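Local coordinates for sulfur oxidation protein soxB (Thermus thermophilus, PDB 2WDD), which probably hydrolyses the sulfur-sulfur bond of cysteine S-thiosulfonate groups in the sulfur oxidation pathway, using a two-manganese site, at residues K124-N136 / W151-E165. Numbering follows the deposited sequence. Where two conformers were deposited one is given.
With MN (manganese (II) ion), chain H; MN (manganese (II) ion), chain G.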
ATOM      1  N   LYS A 124     -27.312  -1.196  -9.850  1.00 26.26           N
ATOM      2  CA  LYS A 124     -26.439  -2.366  -9.925  1.00 24.97           C
ATOM      3  C   LYS A 124     -25.093  -2.036  -9.281  1.00 26.07           C
ATOM      4  O   LYS A 124     -24.414  -1.110  -9.715  1.00 23.90           O
ATOM      5  CB  LYS A 124     -26.211  -2.738 -11.389  1.00 27.32           C
ATOM      6  CG  LYS A 124     -25.037  -3.668 -11.623  1.00 36.26           C
ATOM      7  CD  LYS A 124     -25.466  -5.118 -11.543  1.00 39.38           C
ATOM      8  CE  LYS A 124     -24.458  -6.031 -12.220  1.00 42.93           C
ATOM      9  NZ  LYS A 124     -24.510  -7.402 -11.647  1.00 44.81           N
ATOM     10  N   ALA A 125     -24.701  -2.806  -8.267  1.00 21.56           N
ATOM     11  CA  ALA A 125     -23.437  -2.559  -7.580  1.00 20.25           C
ATOM     12  C   ALA A 125     -22.433  -3.703  -7.700  1.00 22.55           C
ATOM     13  O   ALA A 125     -22.799  -4.880  -7.657  1.00 22.48           O
ATOM     14  CB  ALA A 125     -23.683  -2.229  -6.127  1.00 20.96           C
ATOM     15  N   LEU A 126     -21.161  -3.340  -7.831  1.00 15.23           N
ATOM     16  CA  LEU A 126     -20.086  -4.319  -7.899  1.00 13.92           C
ATOM     17  C   LEU A 126     -19.079  -3.963  -6.825  1.00 14.93           C
ATOM     18  O   LEU A 126     -18.794  -2.781  -6.613  1.00 13.94           O
ATOM     19  CB  LEU A 126     -19.394  -4.281  -9.265  1.00 14.18           C
ATOM     20  CG  LEU A 126     -20.194  -4.803 -10.460  1.00 19.26           C
ATOM     21  CD1 LEU A 126     -19.412  -4.556 -11.756  1.00 20.41           C
ATOM     22  CD2 LEU A 126     -20.513  -6.297 -10.283  1.00 19.37           C
ATOM     23  N   VAL A 127     -18.589  -4.986  -6.125  1.00 11.83           N
ATOM     24  CA  VAL A 127     -17.590  -4.818  -5.078  1.00 10.51           C
ATOM     25  C   VAL A 127     -16.260  -5.246  -5.681  1.00 13.87           C
ATOM     26  O   VAL A 127     -16.082  -6.409  -6.069  1.00 13.37           O
ATOM     27  CB  VAL A 127     -17.951  -5.639  -3.829  1.00 13.55           C
ATOM     28  CG1 VAL A 127     -16.859  -5.485  -2.771  1.00 13.12           C
ATOM     29  CG2 VAL A 127     -19.304  -5.190  -3.261  1.00 13.34           C
ATOM     30  N   LEU A 128     -15.336  -4.296  -5.781  1.00 10.45           N
ATOM     31  CA  LEU A 128     -14.064  -4.551  -6.443  1.00 10.22           C
ATOM     32  C   LEU A 128     -12.924  -4.326  -5.484  1.00 12.00           C
ATOM     33  O   LEU A 128     -12.859  -3.286  -4.828  1.00 10.66           O
ATOM     34  CB  LEU A 128     -13.912  -3.609  -7.629  1.00 10.33           C
ATOM     35  CG  LEU A 128     -15.057  -3.729  -8.643  1.00 13.75           C
ATOM     36  CD1 LEU A 128     -14.864  -2.716  -9.749  1.00 14.23           C
ATOM     37  CD2 LEU A 128     -15.114  -5.150  -9.204  1.00 14.53           C
ATOM     38  N   ASP A 129     -12.037  -5.316  -5.411  1.00 10.28           N
ATOM     39  CA  ASP A 129     -10.879  -5.294  -4.519  1.00  9.51           C
ATOM     40  C   ASP A 129      -9.598  -5.162  -5.352  1.00 11.77           C
ATOM     41  O   ASP A 129      -9.333  -5.974  -6.242  1.00 11.53           O
ATOM     42  CB  ASP A 129     -10.875  -6.598  -3.737  1.00 10.43           C
ATOM     43  CG  ASP A 129      -9.713  -6.706  -2.779  1.00 16.20           C
ATOM     44  OD1 ASP A 129      -8.827  -5.822  -2.788  1.00 18.06           O
ATOM     45  OD2 ASP A 129      -9.724  -7.664  -1.989  1.00 16.74           O
ATOM     46  N   GLY A 130      -8.829  -4.105  -5.103  1.00  9.45           N
ATOM     47  CA  GLY A 130      -7.634  -3.834  -5.878  1.00  9.38           C
ATOM     48  C   GLY A 130      -6.379  -4.630  -5.557  1.00 12.51           C
ATOM     49  O   GLY A 130      -5.340  -4.379  -6.168  1.00 12.00           O
ATOM     50  N   GLY A 131      -6.458  -5.604  -4.652  1.00 10.35           N
ATOM     51  CA  GLY A 131      -5.296  -6.436  -4.359  1.00  9.91           C
ATOM     52  C   GLY A 131      -4.474  -5.960  -3.170  1.00 11.75           C
ATOM     53  O   GLY A 131      -4.767  -4.926  -2.572  1.00 10.43           O
ATOM     54  N   ASP A 132      -3.429  -6.716  -2.838  1.00  9.17           N
ATOM     55  CA  ASP A 132      -2.646  -6.496  -1.612  1.00  8.42           C
ATOM     56  C   ASP A 132      -3.625  -6.626  -0.466  1.00 11.66           C
ATOM     57  O   ASP A 132      -3.673  -5.796   0.441  1.00 12.12           O
ATOM     58  CB  ASP A 132      -1.953  -5.135  -1.582  1.00 10.01           C
ATOM     59  CG  ASP A 132      -0.620  -5.154  -2.298  1.00 10.01           C
ATOM     60  OD1 ASP A 132      -0.240  -6.223  -2.818  1.00 10.66           O
ATOM     61  OD2 ASP A 132       0.052  -4.109  -2.340  1.00  9.51           O
ATOM     62  N   THR A 133      -4.438  -7.675  -0.537  1.00  9.74           N
ATOM     63  CA  THR A 133      -5.477  -7.906   0.440  1.00  9.35           C
ATOM     64  C   THR A 133      -5.117  -9.009   1.430  1.00 10.88           C
ATOM     65  O   THR A 133      -5.362  -8.883   2.625  1.00  9.70           O
ATOM     66  CB  THR A 133      -6.782  -8.308  -0.283  1.00 14.62           C
ATOM     67  OG1 THR A 133      -7.060  -7.363  -1.321  1.00 17.92           O
ATOM     68  CG2 THR A 133      -7.958  -8.387   0.695  1.00 13.34           C
ATOM     69  N   TRP A 134      -4.620 -10.118   0.898  1.00 10.94           N
ATOM     70  CA  TRP A 134      -4.440 -11.339   1.678  1.00 10.63           C
ATOM     71  C   TRP A 134      -3.322 -11.411   2.685  1.00 13.48           C
ATOM     72  O   TRP A 134      -3.291 -12.339   3.508  1.00 13.02           O
ATOM     73  CB  TRP A 134      -4.252 -12.531   0.736  1.00  9.68           C
ATOM     74  CG  TRP A 134      -5.408 -12.827  -0.176  1.00 10.72           C
ATOM     75  CD1 TRP A 134      -6.679 -12.309  -0.120  1.00 13.27           C
ATOM     76  CD2 TRP A 134      -5.416 -13.803  -1.217  1.00 10.77           C
ATOM     77  NE1 TRP A 134      -7.464 -12.880  -1.098  1.00 12.94           N
ATOM     78  CE2 TRP A 134      -6.713 -13.804  -1.782  1.00 13.96           C
ATOM     79  CE3 TRP A 134      -4.439 -14.636  -1.768  1.00 11.93           C
ATOM     80  CZ2 TRP A 134      -7.044 -14.602  -2.877  1.00 13.39           C
ATOM     81  CZ3 TRP A 134      -4.774 -15.445  -2.840  1.00 13.44           C
ATOM     82  CH2 TRP A 134      -6.072 -15.425  -3.379  1.00 14.08           C
ATOM     83  N   THR A 135      -2.365 -10.497   2.562  1.00  9.20           N
ATOM     84  CA  THR A 135      -1.134 -10.574   3.323  1.00  8.68           C
ATOM     85  C   THR A 135      -0.890  -9.445   4.298  1.00 11.92           C
ATOM     86  O   THR A 135      -1.625  -8.449   4.329  1.00 12.13           O
ATOM     87  CB  THR A 135       0.042 -10.637   2.317  1.00 11.63           C
ATOM     88  OG1 THR A 135      -0.065  -9.536   1.397  1.00 10.61           O
ATOM     89  CG2 THR A 135      -0.014 -11.939   1.515  1.00 12.04           C
ATOM     90  N   ASN A 136       0.186  -9.608   5.069  1.00  9.86           N
ATOM     91  CA  ASN A 136       0.720  -8.554   5.939  1.00  9.04           C
ATOM     92  C   ASN A 136      -0.082  -8.157   7.171  1.00 12.84           C
ATOM     93  O   ASN A 136      -0.241  -6.974   7.470  1.00 11.78           O
ATOM     94  CB  ASN A 136       1.101  -7.335   5.105  1.00  9.84           C
ATOM     95  CG  ASN A 136       1.766  -7.724   3.802  1.00 13.13           C
ATOM     96  OD1 ASN A 136       1.262  -7.427   2.721  1.00  9.83           O
ATOM     97  ND2 ASN A 136       2.890  -8.425   3.901  1.00 10.49           N
ATOM     98  N   TRP A 151     -13.081 -13.811   4.759  1.00 15.31           N
ATOM     99  CA  TRP A 151     -13.732 -12.530   4.972  1.00 15.14           C
ATOM    100  C   TRP A 151     -14.242 -11.950   3.646  1.00 16.68           C
ATOM    101  O   TRP A 151     -15.376 -11.465   3.564  1.00 16.06           O
ATOM    102  CB  TRP A 151     -12.816 -11.534   5.685  1.00 14.29           C
ATOM    103  CG  TRP A 151     -13.350 -10.159   5.535  1.00 15.39           C
ATOM    104  CD1 TRP A 151     -14.473  -9.651   6.132  1.00 18.31           C
ATOM    105  CD2 TRP A 151     -12.906  -9.165   4.607  1.00 15.00           C
ATOM    106  NE1 TRP A 151     -14.716  -8.384   5.674  1.00 17.90           N
ATOM    107  CE2 TRP A 151     -13.783  -8.069   4.718  1.00 18.42           C
ATOM    108  CE3 TRP A 151     -11.850  -9.093   3.692  1.00 15.65           C
ATOM    109  CZ2 TRP A 151     -13.620  -6.900   3.970  1.00 17.51           C
ATOM    110  CZ3 TRP A 151     -11.693  -7.936   2.947  1.00 17.10           C
ATOM    111  CH2 TRP A 151     -12.580  -6.860   3.084  1.00 17.71           C
ATOM    112  N   GLN A 152     -13.428 -12.022   2.592  1.00 11.70           N
ATOM    113  CA  GLN A 152     -13.876 -11.513   1.296  1.00 11.75           C
ATOM    114  C   GLN A 152     -15.187 -12.198   0.913  1.00 16.29           C
ATOM    115  O   GLN A 152     -16.099 -11.574   0.362  1.00 16.81           O
ATOM    116  CB  GLN A 152     -12.837 -11.782   0.208  1.00 12.10           C
ATOM    117  CG  GLN A 152     -11.615 -10.871   0.219  1.00 11.91           C
ATOM    118  CD  GLN A 152     -10.595 -11.319  -0.812  1.00 14.69           C
ATOM    119  OE1 GLN A 152     -10.191 -12.480  -0.825  1.00 12.66           O
ATOM    120  NE2 GLN A 152     -10.219 -10.424  -1.716  1.00 13.98           N
ATOM    121  N   ASN A 153     -15.280 -13.485   1.235  1.00 14.82           N
ATOM    122  CA  ASN A 153     -16.475 -14.260   0.920  1.00 15.00           C
ATOM    123  C   ASN A 153     -17.690 -13.816   1.736  1.00 19.70           C
ATOM    124  O   ASN A 153     -18.820 -13.851   1.241  1.00 20.12           O
ATOM    125  CB  ASN A 153     -16.204 -15.751   1.125  1.00 15.66           C
ATOM    126  CG  ASN A 153     -15.342 -16.338   0.026  1.00 19.31           C
ATOM    127  OD1 ASN A 153     -15.098 -15.695  -0.996  1.00 17.46           O
ATOM    128  ND2 ASN A 153     -14.869 -17.563   0.233  1.00 17.21           N
ATOM    129  N   LEU A 154     -17.470 -13.402   2.983  1.00 16.40           N
ATOM    130  CA  LEU A 154     -18.564 -12.916   3.811  1.00 16.17           C
ATOM    131  C   LEU A 154     -19.097 -11.594   3.246  1.00 20.11           C
ATOM    132  O   LEU A 154     -20.306 -11.381   3.168  1.00 19.08           O
ATOM    133  CB  LEU A 154     -18.117 -12.718   5.259  1.00 16.27           C
ATOM    134  CG  LEU A 154     -17.859 -13.982   6.074  1.00 20.67           C
ATOM    135  CD1 LEU A 154     -17.228 -13.634   7.417  1.00 20.95           C
ATOM    136  CD2 LEU A 154     -19.171 -14.744   6.268  1.00 21.28           C
ATOM    137  N   VAL A 155     -18.196 -10.695   2.849  1.00 16.02           N
ATOM    138  CA  VAL A 155     -18.657  -9.432   2.283  1.00 15.39           C
ATOM    139  C   VAL A 155     -19.247  -9.628   0.885  1.00 18.29           C
ATOM    140  O   VAL A 155     -20.279  -9.043   0.554  1.00 18.79           O
ATOM    141  CB  VAL A 155     -17.573  -8.333   2.317  0.65 19.59           C
ATOM    142  CG1 VAL A 155     -16.231  -8.882   1.894  0.65 19.34           C
ATOM    143  CG2 VAL A 155     -17.981  -7.156   1.432  0.65 19.32           C
ATOM    144  N   GLY A 156     -18.622 -10.493   0.089  1.00 13.10           N
ATOM    145  CA  GLY A 156     -19.050 -10.776  -1.270  1.00 13.35           C
ATOM    146  C   GLY A 156     -18.298  -9.920  -2.279  1.00 18.84           C
ATOM    147  O   GLY A 156     -18.856  -8.995  -2.861  1.00 21.13           O
ATOM    148  N   VAL A 157     -17.015 -10.210  -2.467  1.00 14.39           N
ATOM    149  CA  VAL A 157     -16.181  -9.454  -3.399  1.00 13.42           C
ATOM    150  C   VAL A 157     -16.351 -10.028  -4.800  1.00 15.56           C
ATOM    151  O   VAL A 157     -16.187 -11.233  -4.998  1.00 16.00           O
ATOM    152  CB  VAL A 157     -14.703  -9.518  -2.967  1.00 15.71           C
ATOM    153  CG1 VAL A 157     -13.798  -8.886  -4.029  1.00 14.79           C
ATOM    154  CG2 VAL A 157     -14.514  -8.857  -1.605  1.00 15.47           C
ATOM    155  N   ASP A 158     -16.689  -9.190  -5.776  1.00 12.27           N
ATOM    156  CA  ASP A 158     -16.909  -9.683  -7.134  1.00 12.13           C
ATOM    157  C   ASP A 158     -15.629  -9.965  -7.908  1.00 14.44           C
ATOM    158  O   ASP A 158     -15.554 -10.934  -8.665  1.00 14.32           O
ATOM    159  CB  ASP A 158     -17.762  -8.701  -7.917  1.00 13.21           C
ATOM    160  CG  ASP A 158     -19.161  -8.601  -7.373  1.00 18.21           C
ATOM    161  OD1 ASP A 158     -19.873  -9.630  -7.362  1.00 21.14           O
ATOM    162  OD2 ASP A 158     -19.528  -7.521  -6.884  1.00 16.54           O
ATOM    163  N   HIS A 159     -14.637  -9.094  -7.757  1.00 11.10           N
ATOM    164  CA  HIS A 159     -13.366  -9.272  -8.448  1.00 10.50           C
ATOM    165  C   HIS A 159     -12.219  -8.791  -7.585  1.00 13.24           C
ATOM    166  O   HIS A 159     -12.396  -7.927  -6.725  1.00 12.10           O
ATOM    167  CB  HIS A 159     -13.315  -8.440  -9.729  1.00 10.94           C
ATOM    168  CG  HIS A 159     -14.304  -8.859 -10.770  1.00 13.76           C
ATOM    169  ND1 HIS A 159     -14.286 -10.112 -11.348  1.00 15.45           N
ATOM    170  CD2 HIS A 159     -15.306  -8.177 -11.374  1.00 16.11           C
ATOM    171  CE1 HIS A 159     -15.254 -10.191 -12.247  1.00 15.57           C
ATOM    172  NE2 HIS A 159     -15.880  -9.028 -12.289  1.00 15.71           N
ATOM    173  N   MET A 160     -11.030  -9.324  -7.857  1.00 10.74           N
ATOM    174  CA  MET A 160      -9.816  -8.829  -7.228  1.00 10.09           C
ATOM    175  C   MET A 160      -8.668  -9.023  -8.203  1.00 11.07           C
ATOM    176  O   MET A 160      -8.761  -9.815  -9.163  1.00 10.34           O
ATOM    177  CB  MET A 160      -9.509  -9.522  -5.900  1.00 12.17           C
ATOM    178  CG  MET A 160      -8.681 -10.793  -6.025  1.00 14.01           C
ATOM    179  SD  MET A 160      -8.276 -11.526  -4.372  1.00 15.60           S
ATOM    180  CE  MET A 160      -6.831 -10.528  -3.896  1.00 13.06           C
ATOM    181  N   VAL A 161      -7.611  -8.241  -7.993  1.00  8.66           N
ATOM    182  CA  VAL A 161      -6.361  -8.382  -8.714  1.00  7.60           C
ATOM    183  C   VAL A 161      -5.282  -8.634  -7.650  1.00 10.64           C
ATOM    184  O   VAL A 161      -5.615  -8.846  -6.473  1.00 10.27           O
ATOM    185  CB  VAL A 161      -6.052  -7.222  -9.668  1.00 11.23           C
ATOM    186  CG1 VAL A 161      -7.117  -7.166 -10.773  1.00 11.35           C
ATOM    187  CG2 VAL A 161      -5.962  -5.889  -8.932  1.00 11.41           C
ATOM    188  N   SER A 162      -4.011  -8.625  -8.042  1.00  9.31           N
ATOM    189  CA  SER A 162      -2.999  -9.021  -7.071  1.00  8.74           C
ATOM    190  C   SER A 162      -1.628  -8.372  -7.133  1.00 10.76           C
ATOM    191  O   SER A 162      -1.236  -7.773  -8.124  1.00  9.79           O
ATOM    192  CB  SER A 162      -2.787 -10.530  -7.219  1.00 10.97           C
ATOM    193  OG  SER A 162      -2.062 -10.800  -8.417  1.00 10.93           O
ATOM    194  N   HIS A 163      -0.896  -8.571  -6.040  1.00  8.76           N
ATOM    195  CA  HIS A 163       0.495  -8.184  -5.907  1.00  7.76           C
ATOM    196  C   HIS A 163       1.127  -8.999  -4.773  1.00 10.21           C
ATOM    197  O   HIS A 163       1.695 -10.077  -5.026  1.00  9.94           O
ATOM    198  CB  HIS A 163       0.696  -6.685  -5.707  1.00  7.85           C
ATOM    199  CG  HIS A 163       2.102  -6.321  -5.328  1.00  9.25           C
ATOM    200  ND1 HIS A 163       2.431  -5.103  -4.775  1.00 10.14           N
ATOM    201  CD2 HIS A 163       3.254  -7.036  -5.374  1.00  9.24           C
ATOM    202  CE1 HIS A 163       3.726  -5.075  -4.508  1.00  9.58           C
ATOM    203  NE2 HIS A 163       4.249  -6.240  -4.855  1.00  9.58           N
ATOM    204  N   TRP A 164       0.984  -8.534  -3.527  1.00  8.92           N
ATOM    205  CA  TRP A 164       1.593  -9.242  -2.389  1.00  8.84           C
ATOM    206  C   TRP A 164       1.032 -10.629  -2.142  1.00 11.43           C
ATOM    207  O   TRP A 164       1.642 -11.428  -1.443  1.00 10.83           O
ATOM    208  CB  TRP A 164       1.539  -8.408  -1.102  1.00  8.18           C
ATOM    209  CG  TRP A 164       2.639  -7.386  -1.026  1.00  8.36           C
ATOM    210  CD1 TRP A 164       2.634  -6.126  -1.561  1.00 10.87           C
ATOM    211  CD2 TRP A 164       3.870  -7.517  -0.321  1.00  8.00           C
ATOM    212  NE1 TRP A 164       3.816  -5.480  -1.271  1.00  9.87           N
ATOM    213  CE2 TRP A 164       4.591  -6.318  -0.505  1.00 10.90           C
ATOM    214  CE3 TRP A 164       4.455  -8.553   0.418  1.00  9.38           C
ATOM    215  CZ2 TRP A 164       5.875  -6.133   0.011  1.00 10.69           C
ATOM    216  CZ3 TRP A 164       5.726  -8.355   0.940  1.00 10.69           C
ATOM    217  CH2 TRP A 164       6.418  -7.160   0.730  1.00 11.08           C
ATOM    218  N   GLU A 165      -0.126 -10.918  -2.726  1.00  8.79           N
ATOM    219  CA  GLU A 165      -0.738 -12.235  -2.614  1.00  9.03           C
ATOM    220  C   GLU A 165       0.287 -13.309  -2.970  1.00 11.17           C
ATOM    221  O   GLU A 165       0.341 -14.380  -2.346  1.00 10.04           O
ATOM    222  CB  GLU A 165      -1.871 -12.323  -3.641  1.00 10.15           C
ATOM    223  CG  GLU A 165      -3.203 -11.739  -3.171  1.00 12.17           C
ATOM    224  CD  GLU A 165      -3.208 -10.222  -2.979  1.00 11.02           C
ATOM    225  OE1 GLU A 165      -2.477  -9.506  -3.704  1.00 10.90           O
ATOM    226  OE2 GLU A 165      -4.023  -9.767  -2.145  1.00 12.41           O
TER
HETATM  227 MN    MN H1581       1.187  -3.361  -4.133  0.90  7.88          MN
HETATM  228 MN    MN G1580      -0.086  -2.262  -1.148  0.90  8.37          MN
HETATM  229  O   HOH W   1     -21.919  -6.847  -5.992  1.00 23.32           O
HETATM  230  O   HOH W   2       1.217  -1.803  -2.704  0.75  7.96           O
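Glu165 reaches back under the loop after strand 124-129 and takes three of its N-H groups on its carboxylate. OE2 accepts from Thr133 N at 2.7 Å and, tilted further out of the carboxylate plane, from Trp134 N; OE1 takes Asp132 N on its syn lone pair and, nearly head-on, His163 N of Glu165's own segment. A chi2 bend (68°) turns the carboxylate to this loop while CG lies over the Trp134 ring, 3.4 Å from CE3. An alanine here would probably leave those four N-H groups without their acceptor and let the metal-bearing loop shift. Gly131 suits its place because a CB would strike Val161 O.

Over the same indole face, Met160 CE makes a CH-pi contact, and SD, oblique to the ring, a Met-aromatic one. Trp134 NE1 donates to Gln152 OE1 at 2.8 Å, the amide almost perpendicular to the ring. Gln152 NE2 donates to Asp129 OD2, which also accepts from Thr133 OG1; OD1 takes Gly131 N in an Asx turn. Glutamine, both donor and acceptor, thus joins indole to carboxylate.

Away from this close packing, the start of the strand is looser and wetter: partly exposed Asp158 OD2 accepts a nearly straight bond (174°) from Val127 N, and a water links it to Ala125 O. Asp129 N donates to His159 O at 2.9 Å where Leu128 pairs in parallel with His159 of the short, weakly bonded strand 159-160.

Trp164 N meets Asp132 OD1 at 2.7 Å, fixing the carboxylate while OD2 and a water bridge two manganese ions. His163 ND1, its NE2 hydrogen-bonded to His226, binds one with His263 and His286; Asp36, His38 and His288 bind the other. Parallel strands delivering metal ligands from their C-terminal loops characterise the dinuclear metallophosphoesterase fold of 5'-nucleotidases.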